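Local structure of DNA polymerase (Bacillus phage phi29, 1XI1) at residues Met246-Asn251 and Trp483-Thr488; Gln446-Arg451 and Glu466-Ile471. The protein replicates the viral DNA from a protein primer by strand displacement, with high processivity and fidelity, and proofreads with a 3'-5' exonuclease. The protein carries 2 engineered substitutions. All coordinates share one frame; numbering follows the deposited sequence.

Interaction 1: residues Met246-Asn251 and Trp483-Thr488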
# COMPACT_ATOMS: atom_id res chain seq x y z
N MET C 246 -7.76 21.71 13.71
CA MET C 246 -7.92 21.69 12.26
C MET C 246 -6.96 20.66 11.69
O MET C 246 -5.98 20.29 12.33
CB MET C 246 -7.57 23.04 11.66
CG MET C 246 -7.70 24.20 12.60
SD MET C 246 -6.81 25.62 11.95
CE MET C 246 -7.71 25.92 10.44
N VAL C 247 -7.24 20.22 10.46
CA VAL C 247 -6.41 19.25 9.79
C VAL C 247 -6.11 19.71 8.37
O VAL C 247 -7.01 20.07 7.61
CB VAL C 247 -7.11 17.87 9.74
CG1 VAL C 247 -6.27 16.89 8.93
CG2 VAL C 247 -7.35 17.35 11.15
N PHE C 248 -4.83 19.71 8.02
CA PHE C 248 -4.43 20.12 6.68
C PHE C 248 -3.78 18.94 5.98
O PHE C 248 -2.95 18.24 6.57
CB PHE C 248 -3.45 21.30 6.76
CG PHE C 248 -4.02 22.55 7.39
CD1 PHE C 248 -4.05 22.70 8.77
CD2 PHE C 248 -4.50 23.59 6.60
CE1 PHE C 248 -4.55 23.88 9.37
CE2 PHE C 248 -5.00 24.77 7.17
CZ PHE C 248 -5.02 24.91 8.57
N ASP C 249 -4.17 18.70 4.74
CA ASP C 249 -3.65 17.60 3.93
C ASP C 249 -3.04 18.17 2.65
O ASP C 249 -3.63 19.05 2.04
CB ASP C 249 -4.78 16.63 3.55
CG ASP C 249 -5.05 15.60 4.63
OD1 ASP C 249 -5.09 15.97 5.82
OD2 ASP C 249 -5.25 14.41 4.28
N VAL C 250 -1.88 17.66 2.24
CA VAL C 250 -1.25 18.13 1.02
C VAL C 250 -2.00 17.59 -0.20
O VAL C 250 -2.36 16.42 -0.22
CB VAL C 250 0.20 17.65 0.94
CG1 VAL C 250 0.81 18.04 -0.41
CG2 VAL C 250 1.00 18.26 2.06
N ASN C 251 -2.26 18.43 -1.20
CA ASN C 251 -2.96 17.94 -2.38
C ASN C 251 -1.95 17.09 -3.19
O ASN C 251 -0.99 17.63 -3.77
CB ASN C 251 -3.49 19.11 -3.24
CG ASN C 251 -4.40 20.08 -2.46
OD1 ASN C 251 -5.29 19.67 -1.71
ND2 ASN C 251 -4.16 21.38 -2.64
N TRP C 483 -1.31 22.96 0.78
CA TRP C 483 -2.01 22.38 1.91
C TRP C 483 -3.48 22.71 1.80
O TRP C 483 -3.86 23.88 1.73
CB TRP C 483 -1.47 22.92 3.23
CG TRP C 483 -0.04 22.49 3.55
CD1 TRP C 483 1.10 23.16 3.25
CD2 TRP C 483 0.37 21.27 4.21
NE1 TRP C 483 2.20 22.46 3.69
CE2 TRP C 483 1.78 21.30 4.28
CE3 TRP C 483 -0.32 20.17 4.75
CZ2 TRP C 483 2.53 20.26 4.86
CZ3 TRP C 483 0.43 19.13 5.34
CH2 TRP C 483 1.84 19.19 5.38
N ALA C 484 -4.31 21.68 1.75
CA ALA C 484 -5.76 21.87 1.68
C ALA C 484 -6.32 21.71 3.09
O ALA C 484 -6.01 20.74 3.78
CB ALA C 484 -6.36 20.82 0.74
N HIS C 485 -7.12 22.68 3.53
CA HIS C 485 -7.75 22.64 4.85
C HIS C 485 -8.81 21.55 4.70
O HIS C 485 -9.76 21.73 3.94
CB HIS C 485 -8.38 23.99 5.14
CG HIS C 485 -9.10 24.04 6.45
ND1 HIS C 485 -8.53 23.65 7.64
CD2 HIS C 485 -10.36 24.44 6.75
CE1 HIS C 485 -9.40 23.82 8.62
NE2 HIS C 485 -10.52 24.30 8.11
N GLU C 486 -8.62 20.42 5.38
CA GLU C 486 -9.54 19.29 5.24
C GLU C 486 -10.66 19.12 6.26
O GLU C 486 -11.63 18.40 6.01
CB GLU C 486 -8.77 17.98 5.19
CG GLU C 486 -8.41 17.56 3.78
CD GLU C 486 -8.13 16.08 3.69
OE1 GLU C 486 -8.43 15.36 4.66
OE2 GLU C 486 -7.61 15.62 2.66
N SER C 487 -10.55 19.76 7.41
CA SER C 487 -11.62 19.65 8.39
C SER C 487 -11.30 20.38 9.65
O SER C 487 -10.16 20.78 9.88
CB SER C 487 -11.89 18.18 8.73
OG SER C 487 -10.68 17.49 8.98
N THR C 488 -12.29 20.58 10.48
CA THR C 488 -12.11 21.20 11.78
C THR C 488 -12.87 20.29 12.71
O THR C 488 -13.93 19.79 12.35
CB THR C 488 -12.72 22.62 11.84
OG1 THR C 488 -12.28 23.37 10.69
CG2 THR C 488 -12.31 23.33 13.11
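Four backbone hydrogen bonds join Met246-Val250 to Trp483-Thr488 as antiparallel strands. Asp249 and Ala484 form a hydrogen-bonded pair, with Asp249 N to Ala484 O at 2.9 Å and Ala484 N to Asp249 O at 2.7 Å. Beyond it a classic beta bulge sets both Glu486 and Ser487 against Val247, whose O accepts from Glu486 N at 2.8 Å and whose N donates to Ser487 O at 3.0 Å.

Apolar and aromatic groups meet on the face bearing Met246, Phe248 and Val250. With CG1 anti to its backbone N (chi1 175°) and CG2 anti to its carbonyl carbon, Val250 lays the CG2 methyl over the six-membered ring of Trp483, a CH-pi contact 3.4 Å from the centroid. The Phe248 and His485 rings meet at 48°, with His485 ND1 above the phenyl face near its rim, while Met246 CE abuts His485 CE1 at 3.3 Å.

On the other face the carboxylates of Asp249 and Glu486 are stacked, their planes 26° apart, with Asp249 OD2 3.1 Å from Glu486 OE2. These are like charges and two acceptors, not a hydrogen bond. Asp249 binds the catalytic magnesium; Glu486, in the bulge, thus sets another acidic group beside this metal ligand.

Interaction 2: residues Gln446-Arg451 and Glu466-Ile471; sequences QACYDR and EIPDVI
Arg451 reaches across to the backbone of Glu466 and grips its carbonyl oxygen with both terminal nitrogens, NH1 to Glu466 O at 2.5 Å and NH2 to Glu466 O at 2.8 Å. The oxygen lies in the guanidinium plane, at the end of the group. Relative to the carbonyl the two bonds differ: NH1 approaches almost straight on, with a C=O...N angle of 164°, whereas NH2 stands above the carbonyl plane. A bend at chi3 (46°) turns the guanidinium into this position, and NE donates to Thr463 O, which should limit its rotation.

Pro468 CG sits over one face of the same guanidinium, 3.1 Å from Arg451 NH1, so the flat group meets a carbonyl at its edge and a proline carbon over a face.

The apolar part centres on the buried Cys448. Its SG lies 3.4 Å from Ile471 CG1 and also meets Pro468 CG at 4.0 Å. Val470 CG2 closes the outer margin, 4.1 Å from Ala447 CB; the same methyl also touches the carbonyl oxygen Ala447 O at 3.4 Å.

Cys448 and Pro468 both rest on Leu462 of strand 459-463. The arrangement joins the end of helix 427-447 to the loop that follows the beta hairpin 452-456/459-463, the hairpin carrying the YCDTD motif in the palm of this type-B polymerase.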
# COMPACT_ATOMS: atom_id res chain seq x y z
N GLN C 446 6.69 22.28 11.88
CA GLN C 446 7.61 23.02 12.72
C GLN C 446 7.26 24.50 12.68
O GLN C 446 7.47 25.21 13.67
CB GLN C 446 9.05 22.78 12.26
CG GLN C 446 10.13 23.38 13.18
CD GLN C 446 10.11 22.81 14.59
OE1 GLN C 446 10.25 21.60 14.80
NE2 GLN C 446 9.96 23.69 15.58
N ALA C 447 6.72 24.98 11.56
CA ALA C 447 6.35 26.39 11.46
C ALA C 447 5.11 26.70 12.31
O ALA C 447 4.81 27.86 12.60
CB ALA C 447 6.08 26.75 10.01
N CYS C 448 4.39 25.64 12.70
CA CYS C 448 3.20 25.77 13.53
C CYS C 448 3.50 25.05 14.83
O CYS C 448 2.60 24.51 15.47
CB CYS C 448 2.00 25.08 12.88
SG CYS C 448 1.58 25.67 11.25
N TYR C 449 4.76 25.03 15.22
CA TYR C 449 5.15 24.33 16.43
C TYR C 449 4.25 24.58 17.63
O TYR C 449 3.95 23.65 18.38
CB TYR C 449 6.59 24.66 16.81
CG TYR C 449 7.12 23.78 17.92
CD1 TYR C 449 7.26 22.41 17.73
CD2 TYR C 449 7.47 24.31 19.16
CE1 TYR C 449 7.73 21.59 18.74
CE2 TYR C 449 7.95 23.50 20.19
CZ TYR C 449 8.08 22.13 19.97
OH TYR C 449 8.55 21.32 20.97
N ASP C 450 3.83 25.83 17.82
CA ASP C 450 2.98 26.21 18.94
C ASP C 450 1.63 25.48 19.03
O ASP C 450 1.17 25.15 20.12
CB ASP C 450 2.73 27.72 18.93
CG ASP C 450 3.94 28.52 19.40
OD1 ASP C 450 4.84 27.92 20.03
OD2 ASP C 450 3.98 29.74 19.15
N ARG C 451 1.01 25.22 17.89
CA ARG C 451 -0.30 24.56 17.86
C ARG C 451 -0.29 23.12 17.34
O ARG C 451 -1.35 22.51 17.20
CB ARG C 451 -1.25 25.37 16.97
CG ARG C 451 -1.37 26.83 17.36
CD ARG C 451 -2.02 27.64 16.23
NE ARG C 451 -3.21 26.97 15.69
CZ ARG C 451 -3.94 27.46 14.70
NH1 ARG C 451 -3.61 28.62 14.15
NH2 ARG C 451 -5.00 26.78 14.26
N GLU C 466 -8.22 28.43 13.52
CA GLU C 466 -7.78 29.49 12.63
C GLU C 466 -6.51 29.13 11.85
O GLU C 466 -5.48 28.80 12.45
CB GLU C 466 -7.57 30.77 13.43
CG GLU C 466 -8.82 31.26 14.16
CD GLU C 466 -9.99 31.50 13.21
OE1 GLU C 466 -9.88 32.39 12.33
OE2 GLU C 466 -11.01 30.79 13.33
N ILE C 467 -6.58 29.20 10.52
CA ILE C 467 -5.43 28.91 9.67
C ILE C 467 -4.25 29.76 10.11
O ILE C 467 -4.31 30.99 10.09
CB ILE C 467 -5.73 29.24 8.20
CG1 ILE C 467 -6.79 28.29 7.65
CG2 ILE C 467 -4.44 29.19 7.39
CD1 ILE C 467 -7.21 28.59 6.21
N PRO C 468 -3.14 29.13 10.51
CA PRO C 468 -1.98 29.91 10.94
C PRO C 468 -1.50 30.90 9.89
O PRO C 468 -1.58 30.66 8.69
CB PRO C 468 -0.94 28.83 11.26
CG PRO C 468 -1.80 27.71 11.77
CD PRO C 468 -2.94 27.69 10.75
N ASP C 469 -1.00 32.04 10.36
CA ASP C 469 -0.52 33.08 9.47
C ASP C 469 0.63 32.57 8.60
O ASP C 469 0.68 32.83 7.39
CB ASP C 469 -0.06 34.29 10.29
CG ASP C 469 -0.66 35.59 9.78
OD1 ASP C 469 -0.52 35.90 8.57
OD2 ASP C 469 -1.27 36.32 10.60
N VAL C 470 1.56 31.84 9.21
CA VAL C 470 2.72 31.32 8.49
C VAL C 470 2.37 30.30 7.41
O VAL C 470 3.21 29.97 6.57
CB VAL C 470 3.76 30.67 9.45
CG1 VAL C 470 4.32 31.70 10.40
CG2 VAL C 470 3.12 29.53 10.23
N ILE C 471 1.13 29.82 7.43
CA ILE C 471 0.67 28.80 6.48
C ILE C 471 -0.27 29.33 5.40
O ILE C 471 -0.53 28.67 4.40
CB ILE C 471 -0.06 27.68 7.22
CG1 ILE C 471 0.83 27.11 8.29
CG2 ILE C 471 -0.35 26.54 6.29
CD1 ILE C 471 2.01 26.38 7.70

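In the fold
From the N terminus, the chain first lays down 246-251 on strand 245-250, and 231 intervening residues pass before 483-488 returns to close interaction 1. Nested within that long loop, interaction 2 closes a much shorter one: from the end of helix 427-447 the chain runs through strands 452-456 and 459-463, and the loop after them comes back against 446-451. In the five-stranded antiparallel sheet, strand 245-250 lies between 459-463 and strand 483-489 at one edge of the sheet. The contacts touch directly, as Met246 SD packs 3.2 Å from Arg451 NH2 and Phe248 CZ meets Ile467 CG1. Together they tie the end of helix 427-447, the hairpin, the loop after it and strand 483-489 together in the palm.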